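Local coordinates for protein dihydrofolate reductase, putative (Aspergillus flavus, PDB 6DRS) that probably catalyses the NADPH-dependent reduction of dihydrofolate to tetrahydrofolate, and here holds NADP and an antifolate inhibitor, at residues Thr57-Tyr67 with Leu77-Thr86; Ser93-Arg104 with Pro125-Ser133. One frame throughout, in Å; residues are numbered along the deposited sequence.

Both contacts build on one central sheet, with their centres about 9 Å apart. Contact 1 pairs strand 57-63 with strand 81-85; contact 2 lays helix 89-116, which follows strand 81-85 in the chain, against the next strand, 128-132. The two are joined directly: Asn82 N lies 2.7 Å from Asp128 O in a probable backbone hydrogen bond, and Tyr67 OH approaches Glu99 OE1 at 2.5 Å, also probably bonded. Contact 1 carries the adenosine end of NADP and part of the inhibitor pocket. Contact 2 lies farther out, though Ser133 O still reaches C2A of the adenine at 3.2 Å.

Contact 1: Thr57-Tyr67 with Leu77-Thr86. With NAP (NADP nicotinamide-adenine-dinucleotide phosphate), chain H; SO4 (sulfate ion), chain C; SO4 (sulfate ion), chain E; SO4 (sulfate ion), chain F.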
loop_
_atom_site.group_PDB
_atom_site.type_symbol
_atom_site.label_atom_id
_atom_site.label_comp_id
_atom_site.label_asym_id
_atom_site.label_seq_id
_atom_site.Cartn_x
_atom_site.Cartn_y
_atom_site.Cartn_z
ATOM N N THR A 57 10.354 10.716 -5.545
ATOM C CA THR A 57 9.505 10.378 -4.395
ATOM C C THR A 57 8.345 9.520 -4.902
ATOM O O THR A 57 7.746 9.860 -5.921
ATOM C CB THR A 57 9.028 11.627 -3.646
ATOM O OG1 THR A 57 10.173 12.258 -3.061
ATOM C CG2 THR A 57 8.047 11.260 -2.551
ATOM N N ASN A 58 8.063 8.404 -4.210
ATOM C CA ASN A 58 6.931 7.558 -4.602
ATOM C C ASN A 58 5.636 8.199 -4.109
ATOM O O ASN A 58 5.658 8.920 -3.076
ATOM C CB ASN A 58 7.032 6.143 -4.026
ATOM C CG ASN A 58 8.290 5.432 -4.469
ATOM O OD1 ASN A 58 8.933 5.856 -5.432
ATOM N ND2 ASN A 58 8.658 4.385 -3.747
ATOM N N ALA A 59 4.561 7.957 -4.873
ATOM C CA ALA A 59 3.194 8.321 -4.486
ATOM C C ALA A 59 2.424 7.048 -4.075
ATOM O O ALA A 59 2.582 5.964 -4.705
ATOM C CB ALA A 59 2.486 9.005 -5.635
ATOM N N MET A 60 1.591 7.177 -3.037
ATOM C CA MET A 60 0.589 6.134 -2.687
ATOM C C MET A 60 -0.820 6.676 -2.966
ATOM O O MET A 60 -1.204 7.712 -2.443
ATOM C CB MET A 60 0.715 5.745 -1.215
ATOM C CG MET A 60 2.038 5.103 -0.933
ATOM S SD MET A 60 2.136 4.740 0.797
ATOM C CE MET A 60 1.906 6.373 1.513
ATOM N N ILE A 61 -1.571 6.023 -3.836
ATOM C CA ILE A 61 -2.946 6.465 -4.030
ATOM C C ILE A 61 -3.877 5.616 -3.153
ATOM O O ILE A 61 -3.789 4.377 -3.181
ATOM C CB ILE A 61 -3.299 6.452 -5.520
ATOM C CG1 ILE A 61 -2.327 7.381 -6.249
ATOM C CG2 ILE A 61 -4.746 6.890 -5.733
ATOM C CD1 ILE A 61 -2.438 7.311 -7.751
ATOM N N MET A 62 -4.720 6.285 -2.354
ATOM C CA MET A 62 -5.568 5.597 -1.373
ATOM C C MET A 62 -6.993 6.181 -1.362
ATOM O O MET A 62 -7.216 7.355 -1.662
ATOM C CB MET A 62 -4.958 5.683 0.029
ATOM C CG MET A 62 -5.002 7.074 0.623
ATOM S SD MET A 62 -3.789 7.219 1.948
ATOM C CE MET A 62 -2.339 7.618 0.960
ATOM N N GLY A 63 -7.980 5.349 -1.009
ATOM C CA GLY A 63 -9.330 5.862 -0.748
ATOM C C GLY A 63 -9.370 6.622 0.574
ATOM O O GLY A 63 -8.511 6.427 1.447
ATOM N N ARG A 64 -10.370 7.493 0.735
ATOM C CA ARG A 64 -10.434 8.335 1.925
ATOM C C ARG A 64 -10.525 7.481 3.202
ATOM O O ARG A 64 -9.975 7.865 4.247
ATOM C CB ARG A 64 -11.498 9.430 1.760
ATOM C CG ARG A 64 -11.521 10.447 2.898
ATOM C CD ARG A 64 -12.285 9.962 4.125
ATOM N NE ARG A 64 -13.598 9.536 3.661
ATOM C CZ ARG A 64 -14.486 8.877 4.385
ATOM N NH1 ARG A 64 -14.209 8.519 5.628
ATOM N NH2 ARG A 64 -15.648 8.569 3.841
ATOM N N LYS A 65 -11.184 6.319 3.138
ATOM C CA LYS A 65 -11.351 5.507 4.347
ATOM C C LYS A 65 -10.006 4.898 4.763
ATOM O O LYS A 65 -9.693 4.814 5.968
ATOM C CB LYS A 65 -12.432 4.441 4.144
ATOM C CG LYS A 65 -13.853 4.948 4.351
ATOM C CD LYS A 65 -14.878 4.037 3.721
ATOM C CE LYS A 65 -16.301 4.288 4.165
ATOM N NZ LYS A 65 -17.236 3.890 3.084
ATOM N N THR A 66 -9.199 4.511 3.781
ATOM C CA THR A 66 -7.865 3.991 4.074
ATOM C C THR A 66 -7.000 5.114 4.648
ATOM O O THR A 66 -6.287 4.914 5.636
ATOM C CB THR A 66 -7.222 3.352 2.837
ATOM O OG1 THR A 66 -8.033 2.243 2.444
ATOM C CG2 THR A 66 -5.812 2.879 3.112
ATOM N N TYR A 67 -7.098 6.311 4.065
ATOM C CA TYR A 67 -6.420 7.447 4.720
ATOM C C TYR A 67 -6.814 7.516 6.200
ATOM O O TYR A 67 -5.956 7.593 7.070
ATOM C CB TYR A 67 -6.682 8.767 3.998
ATOM C CG TYR A 67 -5.971 9.932 4.640
ATOM C CD1 TYR A 67 -4.618 10.167 4.412
ATOM C CD2 TYR A 67 -6.648 10.817 5.471
ATOM C CE1 TYR A 67 -3.962 11.248 4.986
ATOM C CE2 TYR A 67 -5.999 11.886 6.075
ATOM C CZ TYR A 67 -4.656 12.116 5.813
ATOM O OH TYR A 67 -4.019 13.185 6.378
ATOM N N LEU A 77 1.399 9.838 5.640
ATOM C CA LEU A 77 2.539 8.944 5.920
ATOM C C LEU A 77 3.834 9.550 5.336
ATOM O O LEU A 77 3.862 10.016 4.180
ATOM C CB LEU A 77 2.202 7.587 5.288
ATOM C CG LEU A 77 1.202 6.729 6.075
ATOM C CD1 LEU A 77 0.832 5.502 5.263
ATOM C CD2 LEU A 77 1.801 6.299 7.412
ATOM N N GLY A 78 4.897 9.569 6.130
ATOM C CA GLY A 78 6.096 10.310 5.776
ATOM C C GLY A 78 6.883 9.691 4.625
ATOM O O GLY A 78 6.910 8.454 4.407
ATOM N N LYS A 79 7.523 10.596 3.874
ATOM C CA LYS A 79 8.537 10.249 2.893
ATOM C C LYS A 79 7.880 9.695 1.640
ATOM O O LYS A 79 8.575 9.101 0.800
ATOM C CB LYS A 79 9.575 9.265 3.439
ATOM C CG LYS A 79 10.506 9.875 4.468
ATOM C CD LYS A 79 11.440 8.903 5.099
ATOM C CE LYS A 79 12.147 9.556 6.269
ATOM N NZ LYS A 79 13.490 8.961 6.441
ATOM N N ARG A 80 6.579 9.915 1.511
ATOM C CA ARG A 80 5.897 9.583 0.281
ATOM C C ARG A 80 4.917 10.711 -0.077
ATOM O O ARG A 80 4.607 11.561 0.745
ATOM C CB ARG A 80 5.145 8.262 0.451
ATOM C CG ARG A 80 6.017 7.019 0.332
ATOM C CD ARG A 80 5.525 5.933 1.262
ATOM N NE ARG A 80 5.711 6.272 2.674
ATOM C CZ ARG A 80 5.383 5.494 3.710
ATOM N NH1 ARG A 80 4.906 4.267 3.523
ATOM N NH2 ARG A 80 5.547 5.950 4.940
ATOM N N ILE A 81 4.436 10.715 -1.292
ATOM C CA ILE A 81 3.327 11.586 -1.674
ATOM C C ILE A 81 2.026 10.807 -1.405
ATOM O O ILE A 81 1.833 9.714 -1.944
ATOM C CB ILE A 81 3.465 11.934 -3.173
ATOM C CG1 ILE A 81 4.749 12.724 -3.443
ATOM C CG2 ILE A 81 2.222 12.651 -3.689
ATOM C CD1 ILE A 81 5.286 12.575 -4.849
ATOM N N ASN A 82 1.189 11.318 -0.515
ATOM C CA ASN A 82 -0.041 10.672 -0.175
ATOM C C ASN A 82 -1.132 11.271 -1.053
ATOM O O ASN A 82 -1.261 12.499 -1.140
ATOM C CB ASN A 82 -0.368 10.864 1.301
ATOM C CG ASN A 82 0.613 10.178 2.225
ATOM O OD1 ASN A 82 0.223 9.272 2.954
ATOM N ND2 ASN A 82 1.865 10.624 2.257
ATOM N N VAL A 83 -1.871 10.423 -1.756
ATOM C CA VAL A 83 -2.907 10.937 -2.648
ATOM C C VAL A 83 -4.259 10.367 -2.212
ATOM O O VAL A 83 -4.496 9.165 -2.370
ATOM C CB VAL A 83 -2.616 10.637 -4.130
ATOM C CG1 VAL A 83 -3.654 11.302 -5.031
ATOM C CG2 VAL A 83 -1.208 11.062 -4.523
ATOM N N ILE A 84 -5.118 11.218 -1.653
ATOM C CA ILE A 84 -6.374 10.764 -1.025
ATOM C C ILE A 84 -7.522 10.968 -2.015
ATOM O O ILE A 84 -7.773 12.097 -2.434
ATOM C CB ILE A 84 -6.637 11.478 0.318
ATOM C CG1 ILE A 84 -5.535 11.203 1.342
ATOM C CG2 ILE A 84 -8.012 11.097 0.866
ATOM C CD1 ILE A 84 -4.477 12.275 1.467
ATOM N N VAL A 85 -8.189 9.867 -2.393
ATOM C CA VAL A 85 -9.292 9.906 -3.373
ATOM C C VAL A 85 -10.638 9.965 -2.641
ATOM O O VAL A 85 -10.933 9.118 -1.790
ATOM C CB VAL A 85 -9.246 8.724 -4.363
ATOM C CG1 VAL A 85 -10.473 8.679 -5.264
ATOM C CG2 VAL A 85 -7.978 8.769 -5.199
ATOM N N THR A 86 -11.434 10.978 -3.004
ATOM C CA THR A 86 -12.654 11.317 -2.278
ATOM C C THR A 86 -13.680 11.937 -3.230
ATOM O O THR A 86 -13.357 12.400 -4.338
ATOM C CB THR A 86 -12.378 12.237 -1.079
ATOM O OG1 THR A 86 -13.619 12.367 -0.386
ATOM C CG2 THR A 86 -11.915 13.617 -1.498
HETATM P PA NAP H . -11.485 2.761 0.508
HETATM O O1A NAP H . -10.199 2.894 1.274
HETATM O O2A NAP H . -11.682 2.214 -0.859
HETATM O O5B NAP H . -12.227 4.206 0.560
HETATM C C5B NAP H . -13.601 4.421 0.184
HETATM C C4B NAP H . -13.740 5.922 0.039
HETATM O O4B NAP H . -12.919 6.365 -1.043
HETATM C C3B NAP H . -15.140 6.388 -0.333
HETATM O O3B NAP H . -15.950 6.545 0.842
HETATM C C2B NAP H . -14.852 7.711 -1.018
HETATM O O2B NAP H . -14.457 8.681 -0.051
HETATM C C1B NAP H . -13.557 7.434 -1.760
HETATM N N9A NAP H . -13.821 6.961 -3.107
HETATM C C8A NAP H . -13.930 5.650 -3.375
HETATM N N7A NAP H . -14.171 5.473 -4.691
HETATM C C5A NAP H . -14.208 6.688 -5.282
HETATM C C6A NAP H . -14.424 7.184 -6.660
HETATM N N6A NAP H . -14.621 6.276 -7.626
HETATM N N1A NAP H . -14.402 8.509 -6.919
HETATM C C2A NAP H . -14.183 9.367 -5.905
HETATM N N3A NAP H . -13.979 8.976 -4.618
HETATM C C4A NAP H . -13.984 7.675 -4.231
HETATM O O3 NAP H . -12.510 2.044 1.572
HETATM P PN NAP H . -12.890 0.467 1.737
HETATM O O1N NAP H . -13.009 -0.211 0.437
HETATM O O2N NAP H . -14.058 0.537 2.695
HETATM O O5D NAP H . -11.622 -0.098 2.531
HETATM C C5D NAP H . -11.260 0.426 3.784
HETATM C C4D NAP H . -10.953 -0.821 4.584
HETATM O O4D NAP H . -9.985 -1.583 3.862
HETATM C C3D NAP H . -10.395 -0.586 5.968
HETATM O O3D NAP H . -10.910 -1.647 6.814
HETATM C C2D NAP H . -8.914 -0.744 5.750
HETATM O O2D NAP H . -8.281 -1.134 6.943
HETATM C C1D NAP H . -8.849 -1.827 4.696
HETATM N N1N NAP H . -7.588 -1.795 3.926
HETATM C C2N NAP H . -6.787 -2.884 3.979
HETATM C C3N NAP H . -5.555 -2.929 3.295
HETATM C C7N NAP H . -4.684 -4.182 3.366
HETATM O O7N NAP H . -3.658 -4.279 2.685
HETATM N N7N NAP H . -5.068 -5.171 4.193
HETATM C C4N NAP H . -5.151 -1.786 2.577
HETATM C C5N NAP H . -6.001 -0.678 2.552
HETATM C C6N NAP H . -7.213 -0.690 3.245
HETATM P P2B NAP H . -15.511 9.739 0.549
HETATM O O1X NAP H . -16.491 8.926 1.383
HETATM O O2X NAP H . -14.650 10.551 1.496
HETATM O O3X NAP H . -16.056 10.280 -0.737
HETATM S S SO4 C . -17.360 7.057 6.732
HETATM O O1 SO4 C . -17.685 5.850 7.524
HETATM O O2 SO4 C . -15.933 6.905 6.362
HETATM O O3 SO4 C . -18.247 7.139 5.533
HETATM O O4 SO4 C . -17.552 8.273 7.569
HETATM S S SO4 E . 8.067 9.301 8.864
HETATM O O1 SO4 E . 8.462 8.019 9.494
HETATM O O2 SO4 E . 8.740 9.417 7.550
HETATM O O3 SO4 E . 8.471 10.444 9.723
HETATM O O4 SO4 E . 6.595 9.303 8.686
HETATM S S SO4 F . 11.440 14.817 -5.503
HETATM O O1 SO4 F . 12.426 14.681 -4.399
HETATM O O2 SO4 F . 10.851 13.483 -5.722
HETATM O O3 SO4 F . 10.345 15.763 -5.173
HETATM O O4 SO4 F . 12.094 15.312 -6.739
HETATM O O HOH W 1 9.174 7.784 -1.697
#
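Strands 57-63 and 81-85 are the two parallel strands of a beta-alpha-beta unit whose short helix, 64-69, starts at the NADP. Backbone bonds run in the parallel ladder: Ile81 N gives to Asn58 O (2.8 Å), Met60 N to Ile81 O, Val83 N to Met60 O, and so on up to Val85 N with Met62 O.

On one face of the pair, Ile61 lies alongside Val83 and reaches across with CG2 to Val85 CG2 (3.8 Å); helix 135-146 packs over Ile61 and Val83. The other face holds two methionines. Met60, bent at its last torsion (chi3 -58°), brings SD to Arg80 CD at 3.6 Å and sets its methyl over one face of the guanidinium. NE and NH2 of Arg80 grip Gly78 O side-on, with that oxygen close to the guanidinium plane; NH2 meets a lone pair, NE comes from above the carbonyl plane, and NH1 goes to Thr48 and weakly to the inhibitor. The methyls of Met60 and Met62 both meet Asn82 OD1, each CE 3.6 Å from it; the amide itself ties back to Leu77, with ND2 on an in-plane lone pair of Leu77 O at 2.8 Å. Farther along, Ile84 CG1 presses obliquely on the Tyr67 ring, 3.4 Å from CD1.

At the C-terminal ends of the strands, Gly63 is the N-cap. Arg64 turns its guanidinium edge to the cofactor's 2'-phosphate: NE bonds O2X at 2.6 Å and NH2 bonds O1X, with Thr86 OG1 adding a second donor to O2X at 2.8 Å. Thr66 OG1 bonds O1A of the adenosine-side phosphate. A helix starting at the cofactor's diphosphate, beside parallel strand ends, with an arginine and a threonine on the 2'-phosphate, is characteristic of NADP binding in the dihydrofolate reductase fold.

Contact 2: Ser93-Arg104 with Pro125-Ser133; sequences SKRVAEELKEKR and PITDAIVSS. With NAP (NADP nicotinamide-adenine-dinucleotide phosphate), chain H; SO4 (sulfate ion), chain E.
Val96 and Leu100 of segment 93-104, in helix 89-116, make the apolar middle of this interface with Ala129 and Val131. The segment runs antiparallel to strand 128-132, the two segment axes approaching to 8.4 Å. Val96 CG1 sits 3.6 Å from Ala129 CB, and Val131 CG2 packs against both methyls of Val96, 3.9 Å from CG2. With CG anti to the backbone N (chi1 -177°), Leu100 reaches toward the strand to put CD2 3.8 Å from Ala129 N, a buried amide with no hydrogen-bond partner in the model. The same methyl touches Asp128 OD1. Ser93 OG rests against Val131 CB, while its polar bond goes back to Val89 O within the helix.

The polar contacts gather at the other end. Arg104 bends at its second torsion (chi2 -113°), which brings its guanidinium to Thr127 O for an end-on grip, NH1 at 2.8 Å and NH2 at 2.9 Å. The carbonyl oxygen lies in the guanidinium plane, and Leu100 CD1 covers the centre of one face, so the group is held at its edge and against one face. A long salt bridge, Arg104 NH2 to Asp128 OD1 at 3.7 Å, adds to this; Lys145 takes the other carboxylate oxygen. Lys103 NZ bonds a sulfate, probably from the crystallisation liquor, 2.7 Å from its O4.

Helix 135-146 packs against Ile130 and Ser132, whose side chains leave the strand away from helix 89-116, giving the helix-sheet-helix layering of the alpha/beta dihydrofolate reductase fold.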
loop_
_atom_site.group_PDB
_atom_site.type_symbol
_atom_site.label_atom_id
_atom_site.label_comp_id
_atom_site.label_asym_id
_atom_site.label_seq_id
_atom_site.Cartn_x
_atom_site.Cartn_y
_atom_site.Cartn_z
ATOM N N SER A 93 -9.819 18.087 1.537
ATOM C CA SER A 93 -8.688 19.040 1.329
ATOM C C SER A 93 -8.368 19.815 2.610
ATOM O O SER A 93 -7.227 19.765 3.074
ATOM C CB SER A 93 -8.987 19.998 0.223
ATOM O OG SER A 93 -8.950 19.320 -1.016
ATOM N N LYS A 94 -9.355 20.525 3.183
ATOM C CA LYS A 94 -9.063 21.371 4.354
ATOM C C LYS A 94 -8.471 20.528 5.481
ATOM O O LYS A 94 -7.511 20.948 6.159
ATOM C CB LYS A 94 -10.305 22.075 4.903
ATOM C CG LYS A 94 -11.013 23.047 3.967
ATOM C CD LYS A 94 -11.397 24.359 4.679
ATOM C CE LYS A 94 -12.814 24.848 4.434
ATOM N NZ LYS A 94 -13.288 24.537 3.063
ATOM N N ARG A 95 -9.041 19.344 5.698
ATOM C CA ARG A 95 -8.602 18.528 6.837
ATOM C C ARG A 95 -7.209 17.934 6.543
ATOM O O ARG A 95 -6.373 17.829 7.443
ATOM C CB ARG A 95 -9.662 17.464 7.161
ATOM C CG ARG A 95 -9.266 16.482 8.258
ATOM C CD ARG A 95 -10.375 15.492 8.576
ATOM N NE ARG A 95 -10.691 14.568 7.495
ATOM C CZ ARG A 95 -10.154 13.363 7.373
ATOM N NH1 ARG A 95 -9.222 12.969 8.226
ATOM N NH2 ARG A 95 -10.583 12.548 6.424
ATOM N N VAL A 96 -6.973 17.513 5.299
ATOM C CA VAL A 96 -5.663 16.910 4.929
ATOM C C VAL A 96 -4.577 17.998 5.056
ATOM O O VAL A 96 -3.536 17.775 5.716
ATOM C CB VAL A 96 -5.719 16.260 3.531
ATOM C CG1 VAL A 96 -4.333 16.028 2.941
ATOM C CG2 VAL A 96 -6.534 14.964 3.537
ATOM N N ALA A 97 -4.882 19.201 4.527
ATOM C CA ALA A 97 -3.969 20.360 4.609
ATOM C C ALA A 97 -3.579 20.580 6.064
ATOM O O ALA A 97 -2.419 20.820 6.381
ATOM C CB ALA A 97 -4.601 21.586 4.010
ATOM N N GLU A 98 -4.547 20.410 6.950
ATOM C CA GLU A 98 -4.295 20.647 8.354
ATOM C C GLU A 98 -3.365 19.565 8.902
ATOM O O GLU A 98 -2.426 19.868 9.647
ATOM C CB GLU A 98 -5.626 20.664 9.097
ATOM C CG GLU A 98 -5.613 21.464 10.384
ATOM C CD GLU A 98 -6.948 21.366 11.112
ATOM O OE1 GLU A 98 -7.994 21.711 10.491
ATOM O OE2 GLU A 98 -6.949 20.920 12.282
ATOM N N GLU A 99 -3.651 18.310 8.555
ATOM C CA GLU A 99 -2.891 17.161 9.074
ATOM C C GLU A 99 -1.459 17.190 8.513
ATOM O O GLU A 99 -0.484 16.961 9.241
ATOM C CB GLU A 99 -3.647 15.854 8.791
ATOM C CG GLU A 99 -4.862 15.642 9.694
ATOM C CD GLU A 99 -5.787 14.500 9.286
ATOM O OE1 GLU A 99 -5.471 13.785 8.320
ATOM O OE2 GLU A 99 -6.839 14.331 9.921
ATOM N N LEU A 100 -1.333 17.504 7.231
ATOM C CA LEU A 100 0.006 17.731 6.603
ATOM C C LEU A 100 0.845 18.752 7.397
ATOM O O LEU A 100 2.002 18.483 7.748
ATOM C CB LEU A 100 -0.208 18.174 5.150
ATOM C CG LEU A 100 1.073 18.385 4.344
ATOM C CD1 LEU A 100 1.996 17.184 4.477
ATOM C CD2 LEU A 100 0.741 18.658 2.875
ATOM N N LYS A 101 0.254 19.905 7.715
ATOM C CA LYS A 101 0.936 20.988 8.454
ATOM C C LYS A 101 1.419 20.496 9.829
ATOM O O LYS A 101 2.515 20.859 10.285
ATOM C CB LYS A 101 0.005 22.202 8.570
ATOM C CG LYS A 101 0.595 23.432 9.246
ATOM C CD LYS A 101 -0.369 24.596 9.357
ATOM C CE LYS A 101 0.301 25.794 9.993
ATOM N NZ LYS A 101 -0.499 27.038 9.825
ATOM N N GLU A 102 0.602 19.709 10.515
ATOM C CA GLU A 102 1.006 19.143 11.813
ATOM C C GLU A 102 2.184 18.174 11.594
ATOM O O GLU A 102 3.167 18.113 12.373
ATOM C CB GLU A 102 -0.244 18.490 12.428
ATOM C CG GLU A 102 -0.108 17.989 13.860
ATOM C CD GLU A 102 0.858 18.728 14.765
ATOM O OE1 GLU A 102 0.748 19.979 14.860
ATOM O OE2 GLU A 102 1.723 18.051 15.378
ATOM N N LYS A 103 2.079 17.391 10.517
ATOM C CA LYS A 103 3.106 16.390 10.189
ATOM C C LYS A 103 4.441 17.101 9.898
ATOM O O LYS A 103 5.519 16.724 10.402
ATOM C CB LYS A 103 2.604 15.560 9.001
ATOM C CG LYS A 103 3.528 14.462 8.500
ATOM C CD LYS A 103 3.620 13.251 9.399
ATOM C CE LYS A 103 4.491 12.174 8.788
ATOM N NZ LYS A 103 5.037 11.251 9.810
ATOM N N ARG A 104 4.351 18.153 9.093
ATOM C CA ARG A 104 5.544 18.971 8.738
ATOM C C ARG A 104 6.230 19.433 10.019
ATOM O O ARG A 104 7.465 19.350 10.128
ATOM C CB ARG A 104 5.113 20.175 7.905
ATOM C CG ARG A 104 4.703 19.789 6.503
ATOM C CD ARG A 104 5.709 20.369 5.543
ATOM N NE ARG A 104 5.094 20.252 4.229
ATOM C CZ ARG A 104 5.221 19.165 3.495
ATOM N NH1 ARG A 104 5.938 18.155 3.969
ATOM N NH2 ARG A 104 4.647 19.093 2.309
ATOM N N PRO A 125 13.469 11.176 -0.042
ATOM C CA PRO A 125 12.181 11.483 -0.679
ATOM C C PRO A 125 11.358 12.463 0.170
ATOM O O PRO A 125 11.560 12.534 1.385
ATOM C CB PRO A 125 11.465 10.130 -0.846
ATOM C CG PRO A 125 12.178 9.203 0.099
ATOM C CD PRO A 125 13.575 9.751 0.310
ATOM N N ILE A 126 10.463 13.213 -0.453
ATOM C CA ILE A 126 9.788 14.270 0.307
ATOM C C ILE A 126 8.426 13.765 0.807
ATOM O O ILE A 126 7.972 12.701 0.408
ATOM C CB ILE A 126 9.724 15.592 -0.485
ATOM C CG1 ILE A 126 9.051 15.454 -1.845
ATOM C CG2 ILE A 126 11.130 16.172 -0.621
ATOM C CD1 ILE A 126 7.560 15.394 -1.782
ATOM N N THR A 127 7.803 14.498 1.722
ATOM C CA THR A 127 6.472 14.128 2.238
ATOM C C THR A 127 5.453 15.139 1.713
ATOM O O THR A 127 5.653 16.355 1.883
ATOM C CB THR A 127 6.471 14.209 3.764
ATOM O OG1 THR A 127 7.535 13.387 4.247
ATOM C CG2 THR A 127 5.150 13.796 4.371
ATOM N N ASP A 128 4.397 14.648 1.074
ATOM C CA ASP A 128 3.326 15.508 0.634
ATOM C C ASP A 128 1.975 14.782 0.780
ATOM O O ASP A 128 1.935 13.547 0.859
ATOM C CB ASP A 128 3.527 15.926 -0.819
ATOM C CG ASP A 128 2.731 17.162 -1.222
ATOM O OD1 ASP A 128 2.319 17.932 -0.325
ATOM O OD2 ASP A 128 2.503 17.333 -2.431
ATOM N N ALA A 129 0.876 15.546 0.761
ATOM C CA ALA A 129 -0.470 14.986 0.677
ATOM C C ALA A 129 -1.308 15.858 -0.245
ATOM O O ALA A 129 -1.285 17.074 -0.112
ATOM C CB ALA A 129 -1.092 14.894 2.038
ATOM N N ILE A 130 -2.024 15.224 -1.159
ATOM C CA ILE A 130 -2.938 15.924 -2.037
ATOM C C ILE A 130 -4.244 15.122 -2.165
ATOM O O ILE A 130 -4.262 13.900 -1.983
ATOM C CB ILE A 130 -2.291 16.182 -3.403
ATOM C CG1 ILE A 130 -2.115 14.887 -4.188
ATOM C CG2 ILE A 130 -0.960 16.885 -3.218
ATOM C CD1 ILE A 130 -1.166 15.017 -5.372
ATOM N N VAL A 131 -5.324 15.813 -2.523
ATOM C CA VAL A 131 -6.659 15.207 -2.540
ATOM C C VAL A 131 -7.207 15.317 -3.959
ATOM O O VAL A 131 -7.158 16.375 -4.496
ATOM C CB VAL A 131 -7.581 15.948 -1.555
ATOM C CG1 VAL A 131 -8.991 15.368 -1.565
ATOM C CG2 VAL A 131 -6.997 16.000 -0.149
ATOM N N SER A 132 -7.698 14.226 -4.540
ATOM C CA SER A 132 -8.205 14.189 -5.897
ATOM C C SER A 132 -9.622 13.623 -5.887
ATOM O O SER A 132 -10.030 12.978 -4.915
ATOM C CB SER A 132 -7.332 13.323 -6.781
ATOM O OG SER A 132 -5.960 13.621 -6.547
ATOM N N SER A 133 -10.307 13.797 -7.009
ATOM C CA SER A 133 -11.735 13.505 -7.152
ATOM C C SER A 133 -11.946 12.083 -7.703
ATOM O O SER A 133 -13.086 11.629 -7.896
ATOM C CB SER A 133 -12.362 14.521 -8.059
ATOM O OG SER A 133 -11.844 14.373 -9.373
HETATM P PA NAP H . -11.485 2.761 0.508
HETATM O O1A NAP H . -10.199 2.894 1.274
HETATM O O2A NAP H . -11.682 2.214 -0.859
HETATM O O5B NAP H . -12.227 4.206 0.560
HETATM C C5B NAP H . -13.601 4.421 0.184
HETATM C C4B NAP H . -13.740 5.922 0.039
HETATM O O4B NAP H . -12.919 6.365 -1.043
HETATM C C3B NAP H . -15.140 6.388 -0.333
HETATM O O3B NAP H . -15.950 6.545 0.842
HETATM C C2B NAP H . -14.852 7.711 -1.018
HETATM O O2B NAP H . -14.457 8.681 -0.051
HETATM C C1B NAP H . -13.557 7.434 -1.760
HETATM N N9A NAP H . -13.821 6.961 -3.107
HETATM C C8A NAP H . -13.930 5.650 -3.375
HETATM N N7A NAP H . -14.171 5.473 -4.691
HETATM C C5A NAP H . -14.208 6.688 -5.282
HETATM C C6A NAP H . -14.424 7.184 -6.660
HETATM N N6A NAP H . -14.621 6.276 -7.626
HETATM N N1A NAP H . -14.402 8.509 -6.919
HETATM C C2A NAP H . -14.183 9.367 -5.905
HETATM N N3A NAP H . -13.979 8.976 -4.618
HETATM C C4A NAP H . -13.984 7.675 -4.231
HETATM O O3 NAP H . -12.510 2.044 1.572
HETATM P PN NAP H . -12.890 0.467 1.737
HETATM O O1N NAP H . -13.009 -0.211 0.437
HETATM O O2N NAP H . -14.058 0.537 2.695
HETATM O O5D NAP H . -11.622 -0.098 2.531
HETATM C C5D NAP H . -11.260 0.426 3.784
HETATM C C4D NAP H . -10.953 -0.821 4.584
HETATM O O4D NAP H . -9.985 -1.583 3.862
HETATM C C3D NAP H . -10.395 -0.586 5.968
HETATM O O3D NAP H . -10.910 -1.647 6.814
HETATM C C2D NAP H . -8.914 -0.744 5.750
HETATM O O2D NAP H . -8.281 -1.134 6.943
HETATM C C1D NAP H . -8.849 -1.827 4.696
HETATM N N1N NAP H . -7.588 -1.795 3.926
HETATM C C2N NAP H . -6.787 -2.884 3.979
HETATM C C3N NAP H . -5.555 -2.929 3.295
HETATM C C7N NAP H . -4.684 -4.182 3.366
HETATM O O7N NAP H . -3.658 -4.279 2.685
HETATM N N7N NAP H . -5.068 -5.171 4.193
HETATM C C4N NAP H . -5.151 -1.786 2.577
HETATM C C5N NAP H . -6.001 -0.678 2.552
HETATM C C6N NAP H . -7.213 -0.690 3.245
HETATM P P2B NAP H . -15.511 9.739 0.549
HETATM O O1X NAP H . -16.491 8.926 1.383
HETATM O O2X NAP H . -14.650 10.551 1.496
HETATM O O3X NAP H . -16.056 10.280 -0.737
HETATM S S SO4 E . 8.067 9.301 8.864
HETATM O O1 SO4 E . 8.462 8.019 9.494
HETATM O O2 SO4 E . 8.740 9.417 7.550
HETATM O O3 SO4 E . 8.471 10.444 9.723
HETATM O O4 SO4 E . 6.595 9.303 8.686
#